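Local atomic coordinates of CalS13 (Micromonospora echinospora, PDB entry 4ZAS), a protein that probably transfers an amino group to a nucleotide-linked keto sugar with the help of pyridoxal 5'-phosphate. Residues 58-63 with 76-81; 117-122 with 159-164; 179-182 with 186-189. All coordinates share one frame; numbering follows the deposited sequence.

Interaction 1: residues 58-63 with 76-81; sequences PTVAEY and VVSVNC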
ATOM      1  N   PRO A  58      -7.573  12.935 -12.681  1.00 48.30           N
ATOM      2  CA  PRO A  58      -8.781  12.465 -13.378  1.00 48.69           C
ATOM      3  C   PRO A  58      -8.629  11.105 -14.088  1.00 48.43           C
ATOM      4  O   PRO A  58      -9.637  10.438 -14.308  1.00 53.89           O
ATOM      5  CB  PRO A  58      -9.039  13.568 -14.405  1.00 37.72           C
ATOM      6  CG  PRO A  58      -7.675  14.132 -14.685  1.00 45.24           C
ATOM      7  CD  PRO A  58      -6.921  14.057 -13.379  1.00 48.42           C
ATOM      8  N   THR A  59      -7.408  10.690 -14.408  1.00 41.52           N
ATOM      9  CA  THR A  59      -7.205   9.435 -15.116  1.00 39.55           C
ATOM     10  C   THR A  59      -7.709   8.252 -14.300  1.00 41.59           C
ATOM     11  O   THR A  59      -8.425   7.401 -14.818  1.00 45.46           O
ATOM     12  CB  THR A  59      -5.717   9.220 -15.458  1.00 43.02           C
ATOM     13  OG1 THR A  59      -5.305  10.207 -16.406  1.00 44.87           O
ATOM     14  CG2 THR A  59      -5.501   7.848 -16.067  1.00 32.81           C
ATOM     15  N   VAL A  60      -7.379   8.222 -13.017  1.00 39.00           N
ATOM     16  CA  VAL A  60      -7.871   7.170 -12.132  1.00 33.74           C
ATOM     17  C   VAL A  60      -9.398   7.162 -12.060  1.00 42.12           C
ATOM     18  O   VAL A  60     -10.021   6.101 -12.057  1.00 49.04           O
ATOM     19  CB  VAL A  60      -7.267   7.323 -10.739  1.00 33.34           C
ATOM     20  CG1 VAL A  60      -8.052   6.535  -9.754  1.00 34.95           C
ATOM     21  CG2 VAL A  60      -5.792   6.890 -10.755  1.00 31.81           C
ATOM     22  N   ALA A  61     -10.004   8.342 -11.991  1.00 46.22           N
ATOM     23  CA  ALA A  61     -11.462   8.436 -11.991  1.00 45.33           C
ATOM     24  C   ALA A  61     -12.046   7.907 -13.303  1.00 44.33           C
ATOM     25  O   ALA A  61     -13.077   7.252 -13.293  1.00 42.20           O
ATOM     26  CB  ALA A  61     -11.911   9.863 -11.751  1.00 44.20           C
ATOM     27  N   GLU A  62     -11.389   8.207 -14.425  1.00 47.05           N
ATOM     28  CA  GLU A  62     -11.843   7.744 -15.742  1.00 47.53           C
ATOM     29  C   GLU A  62     -11.791   6.219 -15.803  1.00 50.17           C
ATOM     30  O   GLU A  62     -12.662   5.581 -16.386  1.00 56.58           O
ATOM     31  CB  GLU A  62     -10.996   8.328 -16.879  1.00 43.76           C
ATOM     32  CG  GLU A  62     -11.452   7.836 -18.242  1.00 51.22           C
ATOM     33  CD  GLU A  62     -10.566   8.269 -19.406  1.00 60.35           C
ATOM     34  OE1 GLU A  62      -9.631   9.069 -19.217  1.00 50.91           O
ATOM     35  OE2 GLU A  62     -10.820   7.792 -20.534  1.00 74.33           O
ATOM     36  N   TYR A  63     -10.738   5.652 -15.228  1.00 45.34           N
ATOM     37  CA  TYR A  63     -10.590   4.212 -15.116  1.00 44.16           C
ATOM     38  C   TYR A  63     -11.682   3.580 -14.230  1.00 45.68           C
ATOM     39  O   TYR A  63     -12.348   2.629 -14.637  1.00 44.36           O
ATOM     40  CB  TYR A  63      -9.187   3.903 -14.594  1.00 38.72           C
ATOM     41  CG  TYR A  63      -8.956   2.498 -14.085  1.00 37.88           C
ATOM     42  CD1 TYR A  63      -8.960   1.399 -14.950  1.00 28.30           C
ATOM     43  CD2 TYR A  63      -8.645   2.277 -12.745  1.00 32.01           C
ATOM     44  CE1 TYR A  63      -8.704   0.123 -14.486  1.00 27.43           C
ATOM     45  CE2 TYR A  63      -8.397   0.992 -12.273  1.00 33.43           C
ATOM     46  CZ  TYR A  63      -8.422  -0.077 -13.152  1.00 34.40           C
ATOM     47  OH  TYR A  63      -8.181  -1.349 -12.670  1.00 30.48           O
ATOM     48  N   VAL A  76     -17.119   1.887  -7.697  1.00 41.20           N
ATOM     49  CA  VAL A  76     -15.787   1.322  -7.796  1.00 35.89           C
ATOM     50  C   VAL A  76     -14.765   2.241  -7.135  1.00 38.95           C
ATOM     51  O   VAL A  76     -14.668   3.426  -7.459  1.00 42.00           O
ATOM     52  CB  VAL A  76     -15.411   1.069  -9.265  1.00 40.25           C
ATOM     53  CG1 VAL A  76     -13.988   0.487  -9.360  1.00 37.91           C
ATOM     54  CG2 VAL A  76     -16.410   0.128  -9.906  1.00 42.50           C
ATOM     55  N   VAL A  77     -14.021   1.695  -6.187  1.00 36.06           N
ATOM     56  CA  VAL A  77     -12.966   2.434  -5.530  1.00 27.06           C
ATOM     57  C   VAL A  77     -11.623   1.796  -5.843  1.00 29.71           C
ATOM     58  O   VAL A  77     -11.313   0.732  -5.308  1.00 37.48           O
ATOM     59  CB  VAL A  77     -13.208   2.491  -4.005  1.00 30.96           C
ATOM     60  CG1 VAL A  77     -12.071   3.230  -3.301  1.00 28.75           C
ATOM     61  CG2 VAL A  77     -14.548   3.143  -3.710  1.00 32.40           C
ATOM     62  N   SER A  78     -10.812   2.430  -6.687  1.00 33.22           N
ATOM     63  CA  SER A  78      -9.485   1.885  -7.000  1.00 33.09           C
ATOM     64  C   SER A  78      -8.566   1.949  -5.758  1.00 37.78           C
ATOM     65  O   SER A  78      -8.771   2.782  -4.847  1.00 36.04           O
ATOM     66  CB  SER A  78      -8.851   2.636  -8.180  1.00 36.62           C
ATOM     67  OG  SER A  78      -8.612   4.015  -7.866  1.00 38.58           O
ATOM     68  N   VAL A  79      -7.602   1.025  -5.689  1.00 37.57           N
ATOM     69  CA  VAL A  79      -6.633   0.968  -4.585  1.00 30.94           C
ATOM     70  C   VAL A  79      -5.288   0.522  -5.157  1.00 38.43           C
ATOM     71  O   VAL A  79      -5.228   0.087  -6.298  1.00 30.53           O
ATOM     72  CB  VAL A  79      -7.086   0.025  -3.450  1.00 35.21           C
ATOM     73  CG1 VAL A  79      -8.145   0.675  -2.529  1.00 28.80           C
ATOM     74  CG2 VAL A  79      -7.561  -1.314  -4.032  1.00 33.36           C
ATOM     75  N   ASN A  80      -4.214   0.614  -4.369  1.00 41.69           N
ATOM     76  CA  ASN A  80      -2.874   0.413  -4.926  1.00 40.98           C
ATOM     77  C   ASN A  80      -2.469  -1.074  -5.009  1.00 42.47           C
ATOM     78  O   ASN A  80      -1.377  -1.380  -5.481  1.00 46.54           O
ATOM     79  CB  ASN A  80      -1.800   1.258  -4.173  1.00 29.30           C
ATOM     80  CG  ASN A  80      -1.709   0.962  -2.675  1.00 41.55           C
ATOM     81  OD1 ASN A  80      -2.393   0.093  -2.135  1.00 40.52           O
ATOM     82  ND2 ASN A  80      -0.815   1.685  -2.003  1.00 54.41           N
ATOM     83  N   CYS A  81      -3.331  -1.966  -4.514  1.00 43.65           N
ATOM     84  CA  CYS A  81      -3.248  -3.424  -4.747  1.00 40.09           C
ATOM     85  C   CYS A  81      -4.483  -4.131  -4.188  1.00 49.19           C
ATOM     86  O   CYS A  81      -5.244  -3.546  -3.414  1.00 50.02           O
ATOM     87  CB  CYS A  81      -1.987  -4.051  -4.134  1.00 31.22           C
ATOM     88  SG  CYS A  81      -1.777  -3.858  -2.378  1.00 38.79           S
TER
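Helix 58-71 packs against strand 76-79, an outermost strand, within this chain, of the seven-stranded mixed sheet that forms the core of this aminotransferase, in the fold type I architecture of the DegT/DnrJ/EryC1 family. Two residues one turn apart on the helix, V60 and Y63, converge on the single serine S78. From V60 it is the methyl CG1 that touches, and it lies 3.2 Å from S78 OG. The valine holds that methyl anti to its backbone N (chi1 163°), and from there it projects to the strand, while CG2 makes no close approach to it. Y63 turns an edge rather than a face to its partner: ring atom CE2 lies 4.4 Å from S78 CB, which sits near the plane of the ring. The phenol ring borders the serine on one flank and reaches on to F231 of the neighbouring strand and to L282 of helix 275-305. S78 OG, with chi1 of 64°, stands between its own backbone N and carbonyl carbon. E55, a residue of the dTDP-binding site, which holds no dTDP in this chain, has its side chain about 8 Å from that of V60. Across the two segments the buried hydroxyl meets only carbon, and its hydrogen bond is made with the carboxylate of E64, the residue following Y63; that bond, together with the van der Waals contacts of V60 and Y63, ties the helix to the strand.

Interaction 2: residues 117-122 with 159-164; sequences EGTNWP and VVVHWL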
ATOM      1  N   GLU A 117      -2.052 -15.771   0.429  1.00 35.85           N
ATOM      2  CA  GLU A 117      -1.998 -15.204   1.782  1.00 41.18           C
ATOM      3  C   GLU A 117      -2.537 -13.761   1.860  1.00 45.71           C
ATOM      4  O   GLU A 117      -3.048 -13.345   2.896  1.00 48.54           O
ATOM      5  CB  GLU A 117      -0.567 -15.230   2.333  1.00 40.67           C
ATOM      6  CG  GLU A 117      -0.054 -16.617   2.737  1.00 48.81           C
ATOM      7  CD  GLU A 117       0.566 -17.441   1.598  1.00 49.99           C
ATOM      8  OE1 GLU A 117       0.504 -17.045   0.412  1.00 54.87           O
ATOM      9  OE2 GLU A 117       1.165 -18.482   1.921  1.00 41.37           O
ATOM     10  N   GLY A 118      -2.462 -13.010   0.764  1.00 46.38           N
ATOM     11  CA  GLY A 118      -3.000 -11.658   0.743  1.00 37.45           C
ATOM     12  C   GLY A 118      -4.482 -11.613   1.063  1.00 40.65           C
ATOM     13  O   GLY A 118      -5.028 -10.592   1.475  1.00 42.18           O
ATOM     14  N   THR A 119      -5.146 -12.742   0.874  1.00 43.30           N
ATOM     15  CA  THR A 119      -6.547 -12.849   1.225  1.00 38.75           C
ATOM     16  C   THR A 119      -6.735 -12.759   2.728  1.00 39.60           C
ATOM     17  O   THR A 119      -7.646 -12.104   3.200  1.00 46.55           O
ATOM     18  CB  THR A 119      -7.140 -14.170   0.713  1.00 43.58           C
ATOM     19  OG1 THR A 119      -7.045 -14.205  -0.717  1.00 47.19           O
ATOM     20  CG2 THR A 119      -8.609 -14.313   1.131  1.00 42.63           C
ATOM     21  N   ASN A 120      -5.847 -13.375   3.488  1.00 36.86           N
ATOM     22  CA  ASN A 120      -6.137 -13.610   4.893  1.00 39.34           C
ATOM     23  C   ASN A 120      -5.370 -12.719   5.890  1.00 44.17           C
ATOM     24  O   ASN A 120      -5.890 -12.389   6.959  1.00 45.38           O
ATOM     25  CB  ASN A 120      -5.866 -15.078   5.218  1.00 38.83           C
ATOM     26  CG  ASN A 120      -6.842 -16.012   4.530  1.00 44.89           C
ATOM     27  OD1 ASN A 120      -8.038 -15.743   4.481  1.00 45.98           O
ATOM     28  ND2 ASN A 120      -6.332 -17.114   3.989  1.00 43.87           N
ATOM     29  N   TRP A 121      -4.153 -12.310   5.555  1.00 41.17           N
ATOM     30  CA  TRP A 121      -3.410 -11.480   6.494  1.00 35.79           C
ATOM     31  C   TRP A 121      -4.080 -10.141   6.798  1.00 31.41           C
ATOM     32  O   TRP A 121      -3.938  -9.651   7.914  1.00 37.49           O
ATOM     33  CB  TRP A 121      -1.983 -11.243   6.004  1.00 35.04           C
ATOM     34  CG  TRP A 121      -1.064 -12.475   5.910  1.00 44.51           C
ATOM     35  CD1 TRP A 121       0.169 -12.500   5.329  1.00 48.52           C
ATOM     36  CD2 TRP A 121      -1.298 -13.822   6.390  1.00 48.93           C
ATOM     37  NE1 TRP A 121       0.716 -13.752   5.413  1.00 51.77           N
ATOM     38  CE2 TRP A 121      -0.157 -14.583   6.058  1.00 50.87           C
ATOM     39  CE3 TRP A 121      -2.355 -14.458   7.059  1.00 48.03           C
ATOM     40  CZ2 TRP A 121      -0.038 -15.940   6.377  1.00 49.50           C
ATOM     41  CZ3 TRP A 121      -2.231 -15.811   7.377  1.00 42.31           C
ATOM     42  CH2 TRP A 121      -1.086 -16.532   7.031  1.00 43.33           C
ATOM     43  N   PRO A 122      -4.812  -9.550   5.834  1.00 26.70           N
ATOM     44  CA  PRO A 122      -5.620  -8.373   6.185  1.00 31.88           C
ATOM     45  C   PRO A 122      -6.622  -8.630   7.301  1.00 39.77           C
ATOM     46  O   PRO A 122      -7.010  -7.675   7.982  1.00 41.95           O
ATOM     47  CB  PRO A 122      -6.350  -8.044   4.888  1.00 33.23           C
ATOM     48  CG  PRO A 122      -5.400  -8.448   3.844  1.00 34.07           C
ATOM     49  CD  PRO A 122      -4.711  -9.695   4.370  1.00 36.46           C
ATOM     50  N   VAL A 159     -15.203 -14.183   4.374  1.00 30.81           N
ATOM     51  CA  VAL A 159     -14.466 -13.986   3.117  1.00 36.14           C
ATOM     52  C   VAL A 159     -14.472 -15.253   2.249  1.00 42.29           C
ATOM     53  O   VAL A 159     -13.937 -16.283   2.657  1.00 49.08           O
ATOM     54  CB  VAL A 159     -12.997 -13.558   3.372  1.00 38.81           C
ATOM     55  CG1 VAL A 159     -12.269 -13.396   2.049  1.00 35.77           C
ATOM     56  CG2 VAL A 159     -12.921 -12.262   4.160  1.00 44.87           C
ATOM     57  N   VAL A 160     -15.045 -15.166   1.052  1.00 38.88           N
ATOM     58  CA  VAL A 160     -14.962 -16.251   0.074  1.00 38.60           C
ATOM     59  C   VAL A 160     -14.034 -15.865  -1.088  1.00 42.17           C
ATOM     60  O   VAL A 160     -14.003 -14.708  -1.534  1.00 44.59           O
ATOM     61  CB  VAL A 160     -16.342 -16.630  -0.495  1.00 37.87           C
ATOM     62  CG1 VAL A 160     -17.298 -17.085   0.613  1.00 40.83           C
ATOM     63  CG2 VAL A 160     -16.906 -15.459  -1.274  1.00 30.96           C
ATOM     64  N   VAL A 161     -13.273 -16.838  -1.571  1.00 36.90           N
ATOM     65  CA  VAL A 161     -12.416 -16.639  -2.726  1.00 29.80           C
ATOM     66  C   VAL A 161     -12.941 -17.388  -3.934  1.00 38.50           C
ATOM     67  O   VAL A 161     -13.234 -18.591  -3.856  1.00 44.53           O
ATOM     68  CB  VAL A 161     -10.992 -17.087  -2.431  1.00 40.72           C
ATOM     69  CG1 VAL A 161     -10.154 -16.990  -3.706  1.00 31.32           C
ATOM     70  CG2 VAL A 161     -10.395 -16.285  -1.267  1.00 42.89           C
ATOM     71  N   HIS A 162     -13.081 -16.681  -5.050  1.00 41.72           N
ATOM     72  CA  HIS A 162     -13.383 -17.330  -6.325  1.00 26.65           C
ATOM     73  C   HIS A 162     -12.086 -17.870  -6.906  1.00 34.16           C
ATOM     74  O   HIS A 162     -11.531 -17.287  -7.833  1.00 35.64           O
ATOM     75  CB  HIS A 162     -13.997 -16.345  -7.311  1.00 26.45           C
ATOM     76  CG  HIS A 162     -15.209 -15.633  -6.799  1.00 37.49           C
ATOM     77  ND1 HIS A 162     -16.430 -16.256  -6.638  1.00 41.83           N
ATOM     78  CD2 HIS A 162     -15.393 -14.343  -6.424  1.00 41.39           C
ATOM     79  CE1 HIS A 162     -17.314 -15.379  -6.191  1.00 41.19           C
ATOM     80  NE2 HIS A 162     -16.711 -14.213  -6.054  1.00 44.30           N
ATOM     81  N   TRP A 163     -11.612 -18.989  -6.383  1.00 35.69           N
ATOM     82  CA  TRP A 163     -10.323 -19.517  -6.806  1.00 38.66           C
ATOM     83  C   TRP A 163     -10.275 -19.745  -8.323  1.00 44.94           C
ATOM     84  O   TRP A 163     -11.210 -20.289  -8.913  1.00 50.62           O
ATOM     85  CB  TRP A 163      -9.995 -20.808  -6.052  1.00 30.71           C
ATOM     86  CG  TRP A 163      -8.580 -21.245  -6.238  1.00 39.25           C
ATOM     87  CD1 TRP A 163      -8.145 -22.395  -6.841  1.00 43.24           C
ATOM     88  CD2 TRP A 163      -7.400 -20.524  -5.849  1.00 43.11           C
ATOM     89  NE1 TRP A 163      -6.768 -22.440  -6.834  1.00 45.97           N
ATOM     90  CE2 TRP A 163      -6.289 -21.301  -6.232  1.00 47.29           C
ATOM     91  CE3 TRP A 163      -7.177 -19.297  -5.212  1.00 49.44           C
ATOM     92  CZ2 TRP A 163      -4.973 -20.893  -5.994  1.00 45.18           C
ATOM     93  CZ3 TRP A 163      -5.864 -18.894  -4.979  1.00 50.07           C
ATOM     94  CH2 TRP A 163      -4.786 -19.692  -5.369  1.00 45.85           C
ATOM     95  N   LEU A 164      -9.207 -19.228  -8.935  1.00 44.01           N
ATOM     96  CA  LEU A 164      -8.944 -19.286 -10.379  1.00 37.51           C
ATOM     97  C   LEU A 164     -10.005 -18.591 -11.219  1.00 38.98           C
ATOM     98  O   LEU A 164      -9.996 -18.699 -12.438  1.00 43.66           O
ATOM     99  CB  LEU A 164      -8.800 -20.736 -10.822  1.00 34.10           C
ATOM    100  CG  LEU A 164      -7.728 -21.445 -10.003  1.00 35.12           C
ATOM    101  CD1 LEU A 164      -7.677 -22.903 -10.358  1.00 32.49           C
ATOM    102  CD2 LEU A 164      -6.365 -20.774 -10.212  1.00 30.56           C
TER
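A single threonine carries this whole contact from its side: the methyl of T119 rests on two valines while its hydroxyl is engaged elsewhere. CG2 of T119 lies 3.6 Å from CG2 of V161 and 3.9 Å from CG1 of V159. The two valines are alternate residues of strand 155-161 and point to the same side, whereas V160 between them faces away. T119 and V161 meet tip to tip, methyl against methyl, but T119 and V159 slide past each other in opposite directions. What brings the methyl to the strand is the first torsion of T119 (chi1 -62°), which sets CG2 anti to the backbone N and leaves OG1 beside that N, itself 4.0 Å from CG2 of V161. That hydroxyl is hydrogen-bonded to D193 and T115. Around T119 the chain turns, E117 O accepting from N120 N (2.9 Å) and W121 N (3.1 Å), and leads into helix 121-125. The loop between strand 108-111 and this helix thereby packs on strand 155-161, which lies between 108-111 and 189-193 in the sheet; the T119 side chain is about 8 Å from the bound dTDP-4-keto-6-deoxyglucose. W121 NE1 bonds to L249 O of the second subunit. The closest approaches between the segments are methyl to methyl, so the contact is dispersive, and the buried polar end of T119 is satisfied by partners beyond it, which would fix the side chain's rotation.

Interaction 3: residues 179-182 with 186-189; sequences RATA and RRPL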
ATOM      1  N   ARG A 179     -29.750 -17.556   6.775  1.00 50.70           N
ATOM      2  CA  ARG A 179     -30.329 -18.522   7.720  1.00 52.19           C
ATOM      3  C   ARG A 179     -29.552 -18.557   9.048  1.00 50.99           C
ATOM      4  O   ARG A 179     -30.150 -18.555  10.120  1.00 54.16           O
ATOM      5  CB  ARG A 179     -30.419 -19.914   7.078  1.00 57.10           C
ATOM      6  CG  ARG A 179     -30.997 -21.008   7.969  1.00 71.32           C
ATOM      7  CD  ARG A 179     -30.999 -22.362   7.257  1.00 82.29           C
ATOM      8  NE  ARG A 179     -31.795 -23.384   7.941  1.00 95.49           N
ATOM      9  CZ  ARG A 179     -33.095 -23.587   7.751  1.00105.32           C
ATOM     10  NH1 ARG A 179     -33.769 -22.809   6.916  1.00106.24           N
ATOM     11  NH2 ARG A 179     -33.723 -24.551   8.416  1.00109.13           N
ATOM     12  N   ALA A 180     -28.226 -18.576   8.974  1.00 51.38           N
ATOM     13  CA  ALA A 180     -27.379 -18.652  10.171  1.00 49.22           C
ATOM     14  C   ALA A 180     -27.496 -17.415  11.076  1.00 53.54           C
ATOM     15  O   ALA A 180     -27.344 -17.510  12.294  1.00 56.23           O
ATOM     16  CB  ALA A 180     -25.914 -18.861   9.766  1.00 39.39           C
ATOM     17  N   THR A 181     -27.725 -16.250  10.479  1.00 53.22           N
ATOM     18  CA  THR A 181     -27.697 -15.002  11.229  1.00 51.45           C
ATOM     19  C   THR A 181     -29.084 -14.369  11.406  1.00 58.49           C
ATOM     20  O   THR A 181     -29.210 -13.159  11.530  1.00 60.18           O
ATOM     21  CB  THR A 181     -26.765 -13.990  10.534  1.00 47.55           C
ATOM     22  OG1 THR A 181     -27.348 -13.562   9.293  1.00 49.40           O
ATOM     23  CG2 THR A 181     -25.432 -14.631  10.243  1.00 35.93           C
ATOM     24  N   ALA A 182     -30.112 -15.200  11.504  1.00 67.81           N
ATOM     25  CA  ALA A 182     -31.489 -14.720  11.574  1.00 68.40           C
ATOM     26  C   ALA A 182     -31.740 -13.734  12.719  1.00 76.93           C
ATOM     27  O   ALA A 182     -32.245 -12.640  12.483  1.00 91.14           O
ATOM     28  CB  ALA A 182     -32.430 -15.883  11.681  1.00 59.68           C
ATOM     29  N   ARG A 186     -27.179  -7.798  13.751  1.00 73.24           N
ATOM     30  CA  ARG A 186     -26.449  -7.287  12.594  1.00 70.19           C
ATOM     31  C   ARG A 186     -25.807  -8.426  11.802  1.00 62.14           C
ATOM     32  O   ARG A 186     -25.123  -9.300  12.348  1.00 62.08           O
ATOM     33  CB  ARG A 186     -25.400  -6.233  12.979  1.00 73.90           C
ATOM     34  CG  ARG A 186     -24.181  -6.705  13.725  1.00 79.65           C
ATOM     35  CD  ARG A 186     -23.244  -5.523  13.962  1.00 88.67           C
ATOM     36  NE  ARG A 186     -22.912  -4.825  12.717  1.00 94.28           N
ATOM     37  CZ  ARG A 186     -22.759  -3.504  12.609  1.00 92.69           C
ATOM     38  NH1 ARG A 186     -22.931  -2.718  13.670  1.00 93.79           N
ATOM     39  NH2 ARG A 186     -22.456  -2.964  11.431  1.00 83.19           N
ATOM     40  N   ARG A 187     -26.087  -8.416  10.505  1.00 51.49           N
ATOM     41  CA  ARG A 187     -25.547  -9.383   9.564  1.00 50.54           C
ATOM     42  C   ARG A 187     -24.035  -9.184   9.395  1.00 52.10           C
ATOM     43  O   ARG A 187     -23.580  -8.066   9.219  1.00 48.47           O
ATOM     44  CB  ARG A 187     -26.263  -9.237   8.217  1.00 43.24           C
ATOM     45  CG  ARG A 187     -26.098 -10.390   7.244  1.00 37.47           C
ATOM     46  CD  ARG A 187     -26.954 -10.112   6.031  1.00 37.31           C
ATOM     47  NE  ARG A 187     -26.889 -11.146   5.001  1.00 42.81           N
ATOM     48  CZ  ARG A 187     -25.933 -11.232   4.082  1.00 44.05           C
ATOM     49  NH1 ARG A 187     -25.973 -12.203   3.178  1.00 38.48           N
ATOM     50  NH2 ARG A 187     -24.938 -10.350   4.063  1.00 47.56           N
ATOM     51  N   PRO A 188     -23.252 -10.267   9.470  1.00 51.81           N
ATOM     52  CA  PRO A 188     -21.822 -10.096   9.237  1.00 48.25           C
ATOM     53  C   PRO A 188     -21.549  -9.593   7.844  1.00 46.96           C
ATOM     54  O   PRO A 188     -22.387  -9.754   6.949  1.00 47.34           O
ATOM     55  CB  PRO A 188     -21.260 -11.506   9.407  1.00 47.51           C
ATOM     56  CG  PRO A 188     -22.409 -12.394   9.121  1.00 50.26           C
ATOM     57  CD  PRO A 188     -23.602 -11.676   9.691  1.00 47.37           C
ATOM     58  N   LEU A 189     -20.391  -8.963   7.683  1.00 46.50           N
ATOM     59  CA  LEU A 189     -19.959  -8.441   6.393  1.00 50.19           C
ATOM     60  C   LEU A 189     -19.577  -9.585   5.457  1.00 53.23           C
ATOM     61  O   LEU A 189     -18.798 -10.459   5.832  1.00 59.11           O
ATOM     62  CB  LEU A 189     -18.752  -7.519   6.569  1.00 43.15           C
ATOM     63  CG  LEU A 189     -18.257  -6.846   5.296  1.00 35.93           C
ATOM     64  CD1 LEU A 189     -19.283  -5.840   4.823  1.00 35.22           C
ATOM     65  CD2 LEU A 189     -16.899  -6.195   5.490  1.00 36.91           C
TER
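T181 and P188 reach toward each other tip to tip, with the threonine methyl CG2 3.5 Å from the ring atom CD of the proline and 3.9 Å from its CG. CB of T181 lies 4.0 Å from P188 CD, so the threonine lies against the CG–CD end of the ring. The other branch of the threonine, OG1, lies 4.0 Å from CG of R187, and these two side chains cross obliquely. Both meetings follow from one torsion: at chi1 69° OG1 stands between the backbone N and the carbonyl carbon, and CG2 is thrown anti to the carbonyl carbon, facing the proline. Such a contact closes the connection between helix 170-180 and strand 189-193, part of a beta-alpha-beta crossover in which that strand runs parallel to strand 155-161. T181 is the first residue to leave helical geometry after the helix, and its hydroxyl is hydrogen-bonded back to V177 O in the last turn. R187 carries CG anti to its own backbone N (chi1 -164°) and stays extended as far as NE, which lets the chain run back along the helix beside R174 and V177; its NE is salt-bridged to D178. P188 also packs on T155 and I158 of strand 155-161, and T181 on I151.

How the interactions relate
The three contacts follow one another along the chain without overlap, each closing before the next opens. Interactions 1 and 2 both reach the seven-stranded mixed sheet, through strand 76-79 at an edge and strand 155-161 in the interior; their centres are about 21 Å apart and their nearest atoms about 8 Å. Interaction 3 lies farther out, about 23 Å from the centre of the chain to its own, where the chain leaves helix 170-180 and returns to strand 189-193 of the same sheet. It comes within about 5 Å of interaction 2 at the nearest atoms, but about 31 Å separates its centre from that of interaction 1. Segments of interactions 1 and 2 also touch the second subunit, so both lie beside the dimer interface.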